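Local coordinates for protein multicopper oxidase (Arthrobacter sp. FB24, PDB 3GDC) that probably oxidises phenolic substrates at a mononuclear copper site and passes the electrons to dioxygen at further coppers, as laccases do, in a three-subunit assembly, at residues I52-W57 against G61-P66; H141-L146 against L213-I218; Y172-D175 against E181-S184. One frame throughout, in Å; residues are numbered along the deposited sequence.

Contact 1. Residues I52-W57 against G61-P66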
loop_
_atom_site.group_PDB
_atom_site.type_symbol
_atom_site.label_atom_id
_atom_site.label_comp_id
_atom_site.label_asym_id
_atom_site.label_seq_id
_atom_site.Cartn_x
_atom_site.Cartn_y
_atom_site.Cartn_z
ATOM N N ILE A 52 4.404 -0.628 32.441
ATOM C CA ILE A 52 4.231 0.488 31.513
ATOM C C ILE A 52 2.773 0.929 31.531
ATOM O O ILE A 52 1.893 0.217 31.044
ATOM C CB ILE A 52 4.670 0.111 30.074
ATOM C CG1 ILE A 52 6.123 -0.400 30.048
ATOM C CG2 ILE A 52 4.461 1.285 29.113
ATOM C CD1 ILE A 52 7.197 0.631 30.440
ATOM N N ILE A 53 2.526 2.091 32.122
ATOM C CA ILE A 53 1.168 2.596 32.284
ATOM C C ILE A 53 0.884 3.644 31.224
ATOM O O ILE A 53 1.484 4.722 31.219
ATOM C CB ILE A 53 0.920 3.192 33.684
ATOM C CG1 ILE A 53 1.308 2.194 34.792
ATOM C CG2 ILE A 53 -0.536 3.653 33.818
ATOM C CD1 ILE A 53 0.637 0.823 34.683
ATOM N N PHE A 54 -0.034 3.307 30.326
ATOM C CA PHE A 54 -0.415 4.189 29.233
ATOM C C PHE A 54 -1.606 5.029 29.701
ATOM O O PHE A 54 -2.624 4.476 30.106
ATOM C CB PHE A 54 -0.780 3.356 28.001
ATOM C CG PHE A 54 -1.094 4.177 26.780
ATOM C CD1 PHE A 54 -0.069 4.752 26.033
ATOM C CD2 PHE A 54 -2.414 4.361 26.371
ATOM C CE1 PHE A 54 -0.356 5.520 24.893
ATOM C CE2 PHE A 54 -2.708 5.122 25.230
ATOM C CZ PHE A 54 -1.683 5.704 24.500
ATOM N N LYS A 55 -1.448 6.357 29.680
ATOM C CA LYS A 55 -2.536 7.280 30.022
ATOM C C LYS A 55 -3.414 7.445 28.784
ATOM O O LYS A 55 -3.091 8.212 27.868
ATOM C CB LYS A 55 -1.993 8.635 30.489
ATOM C CG LYS A 55 -0.974 8.541 31.639
ATOM C CD LYS A 55 -0.820 9.874 32.374
ATOM C CE LYS A 55 -2.068 10.221 33.199
ATOM N NZ LYS A 55 -2.294 9.281 34.337
ATOM N N GLY A 56 -4.491 6.669 28.744
ATOM C CA GLY A 56 -5.365 6.623 27.584
ATOM C C GLY A 56 -6.548 7.572 27.646
ATOM O O GLY A 56 -6.960 8.024 28.717
ATOM N N TRP A 57 -7.041 7.907 26.458
ATOM C CA TRP A 57 -8.332 8.534 26.273
ATOM C C TRP A 57 -9.155 7.461 25.571
ATOM O O TRP A 57 -8.808 7.036 24.461
ATOM C CB TRP A 57 -8.210 9.751 25.364
ATOM C CG TRP A 57 -7.456 10.912 25.943
ATOM C CD1 TRP A 57 -7.180 11.152 27.263
ATOM C CD2 TRP A 57 -6.902 12.011 25.212
ATOM N NE1 TRP A 57 -6.474 12.331 27.395
ATOM C CE2 TRP A 57 -6.292 12.877 26.153
ATOM C CE3 TRP A 57 -6.846 12.339 23.851
ATOM C CZ2 TRP A 57 -5.636 14.058 25.771
ATOM C CZ3 TRP A 57 -6.204 13.515 23.473
ATOM C CH2 TRP A 57 -5.599 14.355 24.429
ATOM N N GLY A 61 -14.056 3.197 28.410
ATOM C CA GLY A 61 -12.995 2.614 29.243
ATOM C C GLY A 61 -12.288 1.412 28.650
ATOM O O GLY A 61 -11.736 0.588 29.385
ATOM N N ARG A 62 -12.312 1.302 27.325
ATOM C CA ARG A 62 -11.594 0.232 26.628
ATOM C C ARG A 62 -10.945 0.782 25.364
ATOM O O ARG A 62 -11.465 1.721 24.738
ATOM C CB ARG A 62 -12.543 -0.920 26.266
ATOM C CG ARG A 62 -13.767 -0.480 25.476
ATOM C CD ARG A 62 -13.868 -1.287 24.175
ATOM N NE ARG A 62 -14.711 -2.425 24.349
ATOM C CZ ARG A 62 -15.053 -3.303 23.415
ATOM N NH1 ARG A 62 -14.610 -3.237 22.155
ATOM N NH2 ARG A 62 -15.843 -4.282 23.783
ATOM N N ILE A 63 -9.799 0.198 25.010
ATOM C CA ILE A 63 -9.099 0.491 23.767
ATOM C C ILE A 63 -8.843 -0.842 23.069
ATOM O O ILE A 63 -8.191 -1.701 23.654
ATOM C CB ILE A 63 -7.721 1.178 24.031
ATOM C CG1 ILE A 63 -7.895 2.494 24.790
ATOM C CG2 ILE A 63 -7.014 1.423 22.718
ATOM C CD1 ILE A 63 -6.577 3.141 25.206
ATOM N N PRO A 64 -9.379 -1.045 21.840
ATOM C CA PRO A 64 -10.254 -0.141 21.084
ATOM C C PRO A 64 -11.592 0.047 21.800
ATOM O O PRO A 64 -11.944 -0.762 22.675
ATOM C CB PRO A 64 -10.488 -0.895 19.760
ATOM C CG PRO A 64 -10.276 -2.365 20.132
ATOM C CD PRO A 64 -9.130 -2.297 21.103
ATOM N N GLY A 65 -12.329 1.080 21.390
ATOM C CA GLY A 65 -13.681 1.345 21.876
ATOM C C GLY A 65 -14.665 0.270 21.435
ATOM O O GLY A 65 -14.284 -0.709 20.791
ATOM N N PRO A 66 -15.939 0.410 21.834
ATOM C CA PRO A 66 -16.967 -0.556 21.447
ATOM C C PRO A 66 -16.969 -0.837 19.945
ATOM O O PRO A 66 -16.817 0.089 19.133
ATOM C CB PRO A 66 -18.271 0.142 21.848
ATOM C CG PRO A 66 -17.876 1.032 22.977
ATOM C CD PRO A 66 -16.466 1.474 22.711
#
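Ile63 reaches across to strand 52-59 with the last carbon of its side chain, which touches both the ring of Phe54 and the backbone of Gly56, the two lying on the same side of it. Its CG1 branch runs out fully extended, CD1 anti to CA (chi2 174°), so a single methyl does all the touching: CD1 is 4.3 Å from Phe54 CE2 and 4.4 Å from Gly56 CA. The Phe54 ring swings out with CG anti to the backbone N, and the methyl comes at it obliquely, beside CE2. Both side chains leave their backbones toward the opposing segment. Gly56 makes room for them, since a beta carbon at that position would lie only about 3.1 Å from Ile63 CD1, and the lack of one lets the methyl close on the strand.

The second segment is the turn after strand 52-59, in the first cupredoxin domain, and a cis peptide bond links Ile63 to Pro64. Just before Ile63, Arg62 NH1 is modelled 2.9 Å from Gly65 O, but a clash elsewhere in this arginine makes its fine placement doubtful. Around the contact, Phe54 packs edge-to-face with Tyr172, while Ile63 also touches Phe46 of strand 33-49 and Tyr147 of strand 147-153. Trp57, farther along the strand, turns away from Ile63 to meet the rings of His88 and His141, both copper ligands.

Across the segments the contact is apolar van der Waals packing with no polar bond, buried, and it uses the reach of the isoleucine and the missing beta carbon of the glycine.

Contact 2. Residues H141-L146 against L213-I218. With CU (copper (II) ion), chain D.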
loop_
_atom_site.group_PDB
_atom_site.type_symbol
_atom_site.label_atom_id
_atom_site.label_comp_id
_atom_site.label_asym_id
_atom_site.label_seq_id
_atom_site.Cartn_x
_atom_site.Cartn_y
_atom_site.Cartn_z
ATOM N N HIS A 141 -5.188 12.672 19.680
ATOM C CA HIS A 141 -6.609 12.379 19.891
ATOM C C HIS A 141 -7.023 11.013 19.346
ATOM O O HIS A 141 -7.884 10.361 19.929
ATOM C CB HIS A 141 -7.497 13.520 19.391
ATOM C CG HIS A 141 -7.553 14.676 20.340
ATOM N ND1 HIS A 141 -8.501 14.773 21.337
ATOM C CD2 HIS A 141 -6.748 15.756 20.478
ATOM C CE1 HIS A 141 -8.295 15.878 22.032
ATOM N NE2 HIS A 141 -7.233 16.490 21.534
ATOM N N ILE A 142 -6.379 10.560 18.276
ATOM C CA ILE A 142 -6.588 9.186 17.801
ATOM C C ILE A 142 -5.657 8.235 18.577
ATOM O O ILE A 142 -6.102 7.211 19.113
ATOM C CB ILE A 142 -6.380 9.048 16.271
ATOM C CG1 ILE A 142 -7.381 9.932 15.504
ATOM C CG2 ILE A 142 -6.549 7.585 15.818
ATOM C CD1 ILE A 142 -7.104 10.025 13.999
ATOM N N ALA A 143 -4.379 8.592 18.655
ATOM C CA ALA A 143 -3.356 7.696 19.228
ATOM C C ALA A 143 -3.546 7.378 20.716
ATOM O O ALA A 143 -3.147 6.299 21.185
ATOM C CB ALA A 143 -1.954 8.260 18.981
ATOM N N LYS A 144 -4.157 8.298 21.459
ATOM C CA LYS A 144 -4.413 8.063 22.879
ATOM C C LYS A 144 -5.507 7.034 23.157
ATOM O O LYS A 144 -5.676 6.602 24.292
ATOM C CB LYS A 144 -4.663 9.373 23.643
ATOM C CG LYS A 144 -3.454 10.311 23.676
ATOM C CD LYS A 144 -2.652 10.186 24.949
ATOM C CE LYS A 144 -3.310 10.933 26.093
ATOM N NZ LYS A 144 -2.508 10.809 27.345
ATOM N N GLY A 145 -6.244 6.624 22.125
ATOM C CA GLY A 145 -7.117 5.474 22.252
ATOM C C GLY A 145 -8.534 5.649 21.737
ATOM O O GLY A 145 -9.321 4.701 21.778
ATOM N N LEU A 146 -8.855 6.847 21.246
ATOM C CA LEU A 146 -10.232 7.162 20.832
ATOM C C LEU A 146 -10.570 6.655 19.425
ATOM O O LEU A 146 -10.579 7.414 18.452
ATOM C CB LEU A 146 -10.530 8.666 20.979
ATOM C CG LEU A 146 -10.499 9.193 22.413
ATOM C CD1 LEU A 146 -10.581 10.713 22.396
ATOM C CD2 LEU A 146 -11.612 8.603 23.291
ATOM N N LEU A 213 -3.412 2.457 13.300
ATOM C CA LEU A 213 -2.052 2.799 13.683
ATOM C C LEU A 213 -1.660 4.227 13.287
ATOM O O LEU A 213 -1.733 4.608 12.123
ATOM C CB LEU A 213 -1.064 1.777 13.103
ATOM C CG LEU A 213 0.423 2.025 13.345
ATOM C CD1 LEU A 213 0.743 1.972 14.839
ATOM C CD2 LEU A 213 1.188 0.952 12.579
ATOM N N GLU A 214 -1.265 5.010 14.278
ATOM C CA GLU A 214 -0.813 6.369 14.049
ATOM C C GLU A 214 0.714 6.381 13.884
ATOM O O GLU A 214 1.402 5.425 14.295
ATOM C CB GLU A 214 -1.261 7.269 15.215
ATOM C CG GLU A 214 -0.953 8.761 15.046
ATOM C CD GLU A 214 -1.494 9.307 13.733
ATOM O OE1 GLU A 214 -2.702 9.626 13.696
ATOM O OE2 GLU A 214 -0.720 9.377 12.741
ATOM N N TYR A 215 1.219 7.442 13.245
ATOM C CA TYR A 215 2.663 7.723 13.087
ATOM C C TYR A 215 3.325 6.907 11.965
ATOM O O TYR A 215 3.897 7.481 11.028
ATOM C CB TYR A 215 3.420 7.617 14.431
ATOM C CG TYR A 215 2.820 8.471 15.539
ATOM C CD1 TYR A 215 2.876 9.863 15.482
ATOM C CD2 TYR A 215 2.199 7.882 16.644
ATOM C CE1 TYR A 215 2.316 10.645 16.486
ATOM C CE2 TYR A 215 1.632 8.661 17.656
ATOM C CZ TYR A 215 1.701 10.037 17.571
ATOM O OH TYR A 215 1.150 10.816 18.568
ATOM N N ASP A 216 3.244 5.583 12.053
ATOM C CA ASP A 216 3.743 4.703 10.992
ATOM C C ASP A 216 2.768 4.702 9.810
ATOM O O ASP A 216 1.564 4.548 10.011
ATOM C CB ASP A 216 3.925 3.283 11.525
ATOM C CG ASP A 216 4.993 3.193 12.606
ATOM O OD1 ASP A 216 6.192 3.352 12.274
ATOM O OD2 ASP A 216 4.637 2.943 13.777
ATOM N N PRO A 217 3.277 4.867 8.575
ATOM C CA PRO A 217 2.363 5.042 7.438
ATOM C C PRO A 217 1.577 3.798 6.999
ATOM O O PRO A 217 0.530 3.936 6.369
ATOM C CB PRO A 217 3.289 5.514 6.308
ATOM C CG PRO A 217 4.637 4.962 6.667
ATOM C CD PRO A 217 4.698 4.928 8.168
ATOM N N ILE A 218 2.069 2.597 7.308
ATOM C CA ILE A 218 1.387 1.389 6.841
ATOM C C ILE A 218 1.506 0.241 7.838
ATOM O O ILE A 218 2.514 0.105 8.545
ATOM C CB ILE A 218 1.847 0.974 5.403
ATOM C CG1 ILE A 218 0.887 -0.049 4.773
ATOM C CG2 ILE A 218 3.291 0.458 5.407
ATOM C CD1 ILE A 218 0.826 -0.006 3.245
HETATM CU CU CU D . -10.393 13.741 21.284
#
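Helix 138-143 of the first cupredoxin domain carries a ligand of the mononuclear copper site, and another side of it, at Ala143, meets Glu214 and Tyr215, in a loop of the second multicopper oxidase region. His141 begins the segment, binding the copper through ND1 at 2.2 Å; His88 and Cys133 are the other ligands, the set expected of a type 1 site. The joint itself is apolar. Ala143 CB lies 4.0 Å from Glu214 CB and 3.8 Å from Tyr215 CE2, meeting the tyrosine ring obliquely, while the end of Ile142 passes near Glu214 OE1.

Glu214 carries the loop side. Its CG, anti to the backbone N (chi1 -175°), is laid over the centre of the Tyr215 ring, 3.5 Å above its plane. A bend at chi2 then turns the carboxylate back, bringing OE2 to Tyr215 N at 2.8 Å, a fairly straight bond (160°) on the anti side of the oxygen. OE1 looks outward, to Thr273 of a second subunit, so this carboxylate ties its own loop to the trimer interface. With an alanine here, Tyr215 N and Thr273 of the second subunit would probably lose their acceptor, and the tyrosine ring, no longer covered on that face, would be freer to turn.

Tyr215 has positive phi, and the weak bond from Asp216 N to Glu214 O closes a classic gamma turn around it. Back at the copper, Leu146 puts a methyl beside the metal without binding it, its CD1 3.2 Å from the ion.

Contact 3. Residues Y172-D175 against E181-S184. With CA (calcium ion), chain H.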
loop_
_atom_site.group_PDB
_atom_site.type_symbol
_atom_site.label_atom_id
_atom_site.label_comp_id
_atom_site.label_asym_id
_atom_site.label_seq_id
_atom_site.Cartn_x
_atom_site.Cartn_y
_atom_site.Cartn_z
ATOM N N TYR A 172 1.141 2.203 20.421
ATOM C CA TYR A 172 1.195 2.982 21.645
ATOM C C TYR A 172 2.459 3.812 21.673
ATOM O O TYR A 172 3.564 3.272 21.629
ATOM C CB TYR A 172 1.134 2.083 22.882
ATOM C CG TYR A 172 -0.199 1.381 23.033
ATOM C CD1 TYR A 172 -1.339 2.093 23.421
ATOM C CD2 TYR A 172 -0.323 0.024 22.755
ATOM C CE1 TYR A 172 -2.570 1.462 23.546
ATOM C CE2 TYR A 172 -1.555 -0.625 22.877
ATOM C CZ TYR A 172 -2.674 0.114 23.274
ATOM O OH TYR A 172 -3.897 -0.486 23.389
ATOM N N ASN A 173 2.256 5.125 21.702
ATOM C CA ASN A 173 3.320 6.105 21.832
ATOM C C ASN A 173 3.426 6.469 23.310
ATOM O O ASN A 173 2.630 7.261 23.835
ATOM C CB ASN A 173 2.999 7.328 20.963
ATOM C CG ASN A 173 4.085 8.394 21.009
ATOM O OD1 ASN A 173 5.071 8.275 21.748
ATOM N ND2 ASN A 173 3.910 9.441 20.212
ATOM N N THR A 174 4.394 5.862 23.987
ATOM C CA THR A 174 4.493 5.976 25.440
ATOM C C THR A 174 5.454 7.076 25.922
ATOM O O THR A 174 5.316 7.556 27.044
ATOM C CB THR A 174 4.889 4.632 26.082
ATOM O OG1 THR A 174 6.194 4.262 25.629
ATOM C CG2 THR A 174 3.904 3.528 25.686
ATOM N N ASP A 175 6.417 7.471 25.091
ATOM C CA ASP A 175 7.476 8.383 25.547
ATOM C C ASP A 175 7.537 9.710 24.787
ATOM O O ASP A 175 8.543 10.422 24.846
ATOM C CB ASP A 175 8.851 7.680 25.538
ATOM C CG ASP A 175 9.300 7.237 24.138
ATOM O OD1 ASP A 175 8.866 7.828 23.120
ATOM O OD2 ASP A 175 10.118 6.288 24.059
ATOM N N GLU A 181 6.148 2.841 20.585
ATOM C CA GLU A 181 7.011 1.961 21.387
ATOM C C GLU A 181 6.456 0.541 21.455
ATOM O O GLU A 181 7.215 -0.437 21.597
ATOM C CB GLU A 181 7.190 2.540 22.793
ATOM C CG GLU A 181 8.179 3.712 22.873
ATOM C CD GLU A 181 7.736 4.940 22.100
ATOM O OE1 GLU A 181 6.676 5.508 22.438
ATOM O OE2 GLU A 181 8.456 5.365 21.161
ATOM N N PHE A 182 5.128 0.425 21.348
ATOM C CA PHE A 182 4.466 -0.880 21.300
ATOM C C PHE A 182 3.359 -0.922 20.247
ATOM O O PHE A 182 2.877 0.118 19.785
ATOM C CB PHE A 182 3.874 -1.255 22.662
ATOM C CG PHE A 182 4.898 -1.318 23.765
ATOM C CD1 PHE A 182 5.675 -2.460 23.940
ATOM C CD2 PHE A 182 5.107 -0.225 24.593
ATOM C CE1 PHE A 182 6.647 -2.512 24.950
ATOM C CE2 PHE A 182 6.078 -0.270 25.605
ATOM C CZ PHE A 182 6.841 -1.419 25.777
ATOM N N TYR A 183 2.974 -2.139 19.885
ATOM C CA TYR A 183 1.936 -2.385 18.869
ATOM C C TYR A 183 1.030 -3.485 19.366
ATOM O O TYR A 183 1.442 -4.324 20.166
ATOM C CB TYR A 183 2.571 -2.789 17.536
ATOM C CG TYR A 183 3.493 -1.732 16.964
ATOM C CD1 TYR A 183 3.034 -0.822 16.021
ATOM C CD2 TYR A 183 4.829 -1.627 17.389
ATOM C CE1 TYR A 183 3.874 0.162 15.489
ATOM C CE2 TYR A 183 5.674 -0.646 16.876
ATOM C CZ TYR A 183 5.190 0.248 15.925
ATOM O OH TYR A 183 6.022 1.208 15.401
ATOM N N SER A 184 -0.227 -3.487 18.931
ATOM C CA SER A 184 -1.119 -4.546 19.375
ATOM C C SER A 184 -2.192 -4.842 18.345
ATOM O O SER A 184 -2.391 -4.071 17.410
ATOM C CB SER A 184 -1.753 -4.203 20.738
ATOM O OG SER A 184 -2.993 -3.513 20.610
HETATM CA CA CA H . 7.340 7.630 21.196
#
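Metal bonds dominate where Asn173 and Asp175 face Glu181. The calcium ion takes Asn173 OD1 at 2.4 Å, Asp175 OD1 at 2.5 Å and both oxygens of the Glu181 carboxylate, which clasps it in bidentate fashion; Gly176 O and two oxygens of Asp179 bring the count to seven. Glu181 gets there by bending at chi2 (64°), which curls its carboxylate round to the loop. The two carboxylates approach with planes 38° apart, and Asp175 OD1 comes within 3.2 Å of Glu181 OE2, a closeness of like charges that the cation they share probably makes tolerable. Asn173 turns its oxygen to the metal while its ND2 is held by Gly177 O.

Among the side-chain hydrogen bonds, Glu181 OE1 is the shared acceptor. Thr174 N reaches it at 2.8 Å, nearly in line with its C-O bond, and weaker bonds arrive from Thr174 OG1 and Asp175 N. One oxygen thus holds both the ion and the turn of the chain around it.

The backbone bonds belong to a hairpin-like connection at the edge of a six-stranded sheet, between strands 163-172 and 182-185. Tyr172 and Phe182 form an antiparallel hydrogen-bonded pair, with Tyr172 N 2.8 Å from Phe182 O. In return Tyr172 O accepts twice, from Glu181 N at 2.8 Å and Phe182 N at 3.3 Å: a classic beta bulge, with Glu181 the extra residue next to the metal.

Side-chain packing on the face that Tyr172 and Phe182 share is mainly apolar. Their CB atoms are 4.3 Å apart, and Thr174 CG2 meets the edge of the Phe182 ring near CD2. The tyrosine ring also has a polar neighbour, Ser184 OG, which approaches Tyr172 CE2 obliquely, its hydrogen bonds going instead to Asn170 OD1 and Gly187 N.

Contact 1 closes within strand 52-59 and the turn after it before the other two begin; contact 3 is then nested inside the long loop that contact 2 closes between residues 146 and 213. Their centres form a compact triangle, contact 1 about 12 Å from each of the others and contacts 2 and 3 about 10 Å apart. Lys144 ties contacts 1 and 2 through Lys55 O and Trp57 N. Phe54 lies against Tyr172 to join contacts 1 and 3, and Tyr183 OH bonds Asp216 OD2 to join contacts 3 and 2. The strand beside the mononuclear copper site, the calcium loop and the seam between the two family regions thus lie in direct contact.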